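Local structure of oxidoreductase, putative (Neosartorya fumigata, 6SKX) at residues L16-L21 with S38-K43. The protein is a fungal reductive aminase that probably uses NADPH to reduce imines formed from carbonyl compounds and amines, yielding chiral amines. Numbering follows the deposited sequence.
Sequences LASRFL and SSLLGK
L40 reaches across to the first helix of the Rossmann-type NADP-binding domain, helix 11-22, and straddles two consecutive residues on it. The branched end does the work, its two methyls letting leucine meet both at once: CD1 of L40 meets CB of A17 at 3.7 Å, while CD2 of L40 lies 3.7 Å from OG of S18. One methyl is thus on the apolar flank of the helix and the other beside a hydroxyl. A17 suits the inner position because its short side chain also touches V29 of strand 26-30, so helix, strand and loop come together around a single methyl group. S18 stands closer to solvent, where a small polar side chain is at home; its hydroxyl, placed beside the backbone N by chi1 (-79°), makes a weak hydrogen bond back to O of T14, one turn earlier.

A turn further along the helix, L21 carries the other half of the contact. A branched leucine suits this place because it can touch V27 of strand 26-30 while its methyls reach the loop. Its side chain runs obliquely to that of K43, with CD1 of L21 against CB of K43 at 3.8 Å, and CD1 also approaches CB of L40 at 4.3 Å. The aliphatic base of the lysine therefore adds to the apolar patch, while its bent chain carries the ammonium group toward S18; NZ has a long, weak ion pair with E22.

On the loop side, OG of S38 accepts from N of L40 at 3.1 Å, an ST turn that helps fix the backbone from which the leucine projects. The loop links strands 26-30 and 46-47, and this surface packing joins it to the helix that follows the probable glycine-rich dinucleotide-binding turn. At the K43 end of the loop segment, CD2 of L21 lies 3.5 Å from the carbonyl O of K43, a van der Waals contact.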
ATOM      1  N   LEU A  16      24.781   8.464  -8.679  1.00 51.30           N
ATOM      2  CA  LEU A  16      24.974   8.315 -10.154  1.00 44.32           C
ATOM      3  C   LEU A  16      26.459   8.503 -10.499  1.00 45.91           C
ATOM      4  O   LEU A  16      27.009   7.690 -11.242  1.00 41.66           O
ATOM      5  CB  LEU A  16      24.130   9.309 -10.948  1.00 49.29           C
ATOM      6  CG  LEU A  16      22.639   9.378 -10.625  1.00 52.24           C
ATOM      7  CD1 LEU A  16      21.935  10.249 -11.649  1.00 56.68           C
ATOM      8  CD2 LEU A  16      22.011   8.002 -10.597  1.00 53.12           C
ATOM      9  N   ALA A  17      27.110   9.511  -9.934  1.00 40.95           N
ATOM     10  CA  ALA A  17      28.519   9.816 -10.248  1.00 45.05           C
ATOM     11  C   ALA A  17      29.447   8.696  -9.744  1.00 47.42           C
ATOM     12  O   ALA A  17      30.289   8.246 -10.547  1.00 45.94           O
ATOM     13  CB  ALA A  17      28.862  11.172  -9.676  1.00 44.59           C
ATOM     14  N   SER A  18      29.286   8.242  -8.491  1.00 43.33           N
ATOM     15  CA  SER A  18      30.033   7.087  -7.897  1.00 47.73           C
ATOM     16  C   SER A  18      29.999   5.910  -8.847  1.00 45.00           C
ATOM     17  O   SER A  18      31.079   5.350  -9.160  1.00 45.77           O
ATOM     18  CB  SER A  18      29.524   6.596  -6.574  1.00 46.35           C
ATOM     19  OG  SER A  18      29.981   7.447  -5.564  1.00 66.37           O
ATOM     20  N   ARG A  19      28.794   5.554  -9.244  1.00 44.13           N
ATOM     21  CA  ARG A  19      28.556   4.396 -10.139  1.00 49.13           C
ATOM     22  C   ARG A  19      29.266   4.593 -11.490  1.00 47.58           C
ATOM     23  O   ARG A  19      29.980   3.661 -11.926  1.00 45.41           O
ATOM     24  CB  ARG A  19      27.044   4.208 -10.267  1.00 51.77           C
ATOM     25  CG  ARG A  19      26.663   2.944 -10.996  1.00 56.75           C
ATOM     26  CD  ARG A  19      27.243   1.698 -10.360  1.00 63.07           C
ATOM     27  NE  ARG A  19      26.963   0.665 -11.339  1.00 65.95           N
ATOM     28  CZ  ARG A  19      27.564  -0.509 -11.426  1.00 69.21           C
ATOM     29  NH1 ARG A  19      28.506  -0.856 -10.563  1.00 70.64           N
ATOM     30  NH2 ARG A  19      27.208  -1.329 -12.397  1.00 59.09           N
ATOM     31  N   PHE A  20      29.161   5.762 -12.141  1.00 46.90           N
ATOM     32  CA  PHE A  20      29.915   5.991 -13.410  1.00 45.05           C
ATOM     33  C   PHE A  20      31.424   5.844 -13.166  1.00 46.08           C
ATOM     34  O   PHE A  20      32.119   5.245 -14.013  1.00 50.43           O
ATOM     35  CB  PHE A  20      29.559   7.330 -14.068  1.00 44.70           C
ATOM     36  CG  PHE A  20      28.287   7.281 -14.874  1.00 45.36           C
ATOM     37  CD1 PHE A  20      28.161   6.408 -15.940  1.00 49.88           C
ATOM     38  CD2 PHE A  20      27.192   8.059 -14.534  1.00 47.57           C
ATOM     39  CE1 PHE A  20      26.977   6.330 -16.658  1.00 46.79           C
ATOM     40  CE2 PHE A  20      26.008   7.974 -15.248  1.00 46.69           C
ATOM     41  CZ  PHE A  20      25.914   7.124 -16.327  1.00 45.18           C
ATOM     42  N   LEU A  21      31.932   6.320 -12.035  1.00 45.61           N
ATOM     43  CA  LEU A  21      33.387   6.242 -11.690  1.00 52.75           C
ATOM     44  C   LEU A  21      33.809   4.781 -11.405  1.00 50.26           C
ATOM     45  O   LEU A  21      34.858   4.417 -11.848  1.00 44.28           O
ATOM     46  CB  LEU A  21      33.676   7.128 -10.470  1.00 47.74           C
ATOM     47  CG  LEU A  21      33.708   8.629 -10.733  1.00 52.20           C
ATOM     48  CD1 LEU A  21      33.570   9.402  -9.422  1.00 56.57           C
ATOM     49  CD2 LEU A  21      35.010   9.026 -11.438  1.00 46.43           C
ATOM     50  N   SER A  38      30.996  16.574  -0.628  1.00 45.59           N
ATOM     51  CA  SER A  38      32.089  15.936  -1.412  1.00 47.39           C
ATOM     52  C   SER A  38      31.899  16.186  -2.917  1.00 45.21           C
ATOM     53  O   SER A  38      30.816  15.975  -3.417  1.00 43.32           O
ATOM     54  CB  SER A  38      32.132  14.449  -1.152  1.00 44.59           C
ATOM     55  OG  SER A  38      33.255  13.870  -1.819  1.00 46.44           O
ATOM     56  N   SER A  39      32.960  16.486  -3.644  1.00 44.85           N
ATOM     57  CA  SER A  39      32.944  16.521  -5.128  1.00 47.20           C
ATOM     58  C   SER A  39      33.549  15.217  -5.688  1.00 49.78           C
ATOM     59  O   SER A  39      33.928  15.219  -6.864  1.00 47.91           O
ATOM     60  CB  SER A  39      33.684  17.750  -5.614  1.00 49.58           C
ATOM     61  OG  SER A  39      33.118  18.942  -5.069  1.00 51.33           O
ATOM     62  N   LEU A  40      33.713  14.178  -4.849  1.00 45.06           N
ATOM     63  CA  LEU A  40      34.166  12.816  -5.238  1.00 43.20           C
ATOM     64  C   LEU A  40      35.540  12.881  -5.911  1.00 49.76           C
ATOM     65  O   LEU A  40      35.820  12.032  -6.792  1.00 43.36           O
ATOM     66  CB  LEU A  40      33.138  12.195  -6.171  1.00 49.64           C
ATOM     67  CG  LEU A  40      31.840  11.767  -5.491  1.00 57.90           C
ATOM     68  CD1 LEU A  40      30.709  11.698  -6.482  1.00 54.13           C
ATOM     69  CD2 LEU A  40      32.026  10.403  -4.850  1.00 70.76           C
ATOM     70  N   LEU A  41      36.378  13.818  -5.469  1.00 45.37           N
ATOM     71  CA  LEU A  41      37.729  14.035  -6.026  1.00 47.55           C
ATOM     72  C   LEU A  41      38.521  12.733  -5.862  1.00 47.50           C
ATOM     73  O   LEU A  41      39.120  12.264  -6.865  1.00 48.09           O
ATOM     74  CB  LEU A  41      38.377  15.236  -5.319  1.00 45.14           C
ATOM     75  CG  LEU A  41      39.816  15.548  -5.735  1.00 50.25           C
ATOM     76  CD1 LEU A  41      39.896  15.868  -7.209  1.00 53.10           C
ATOM     77  CD2 LEU A  41      40.401  16.695  -4.937  1.00 51.86           C
ATOM     78  N   GLY A  42      38.487  12.145  -4.661  1.00 47.00           N
ATOM     79  CA  GLY A  42      39.217  10.904  -4.343  1.00 45.27           C
ATOM     80  C   GLY A  42      38.973   9.769  -5.346  1.00 45.28           C
ATOM     81  O   GLY A  42      39.894   8.935  -5.561  1.00 46.54           O
ATOM     82  N   LYS A  43      37.753   9.631  -5.844  1.00 47.17           N
ATOM     83  CA  LYS A  43      37.370   8.521  -6.762  1.00 50.88           C
ATOM     84  C   LYS A  43      37.654   8.914  -8.225  1.00 47.58           C
ATOM     85  O   LYS A  43      37.356   8.097  -9.081  1.00 48.45           O
ATOM     86  CB  LYS A  43      35.883   8.195  -6.621  1.00 60.75           C
ATOM     87  CG  LYS A  43      35.478   7.477  -5.340  1.00 75.58           C
ATOM     88  CD  LYS A  43      34.332   6.468  -5.514  1.00 81.20           C
ATOM     89  CE  LYS A  43      34.468   5.296  -4.556  1.00 91.00           C
ATOM     90  NZ  LYS A  43      33.266   5.101  -3.709  1.00 89.25           N
TER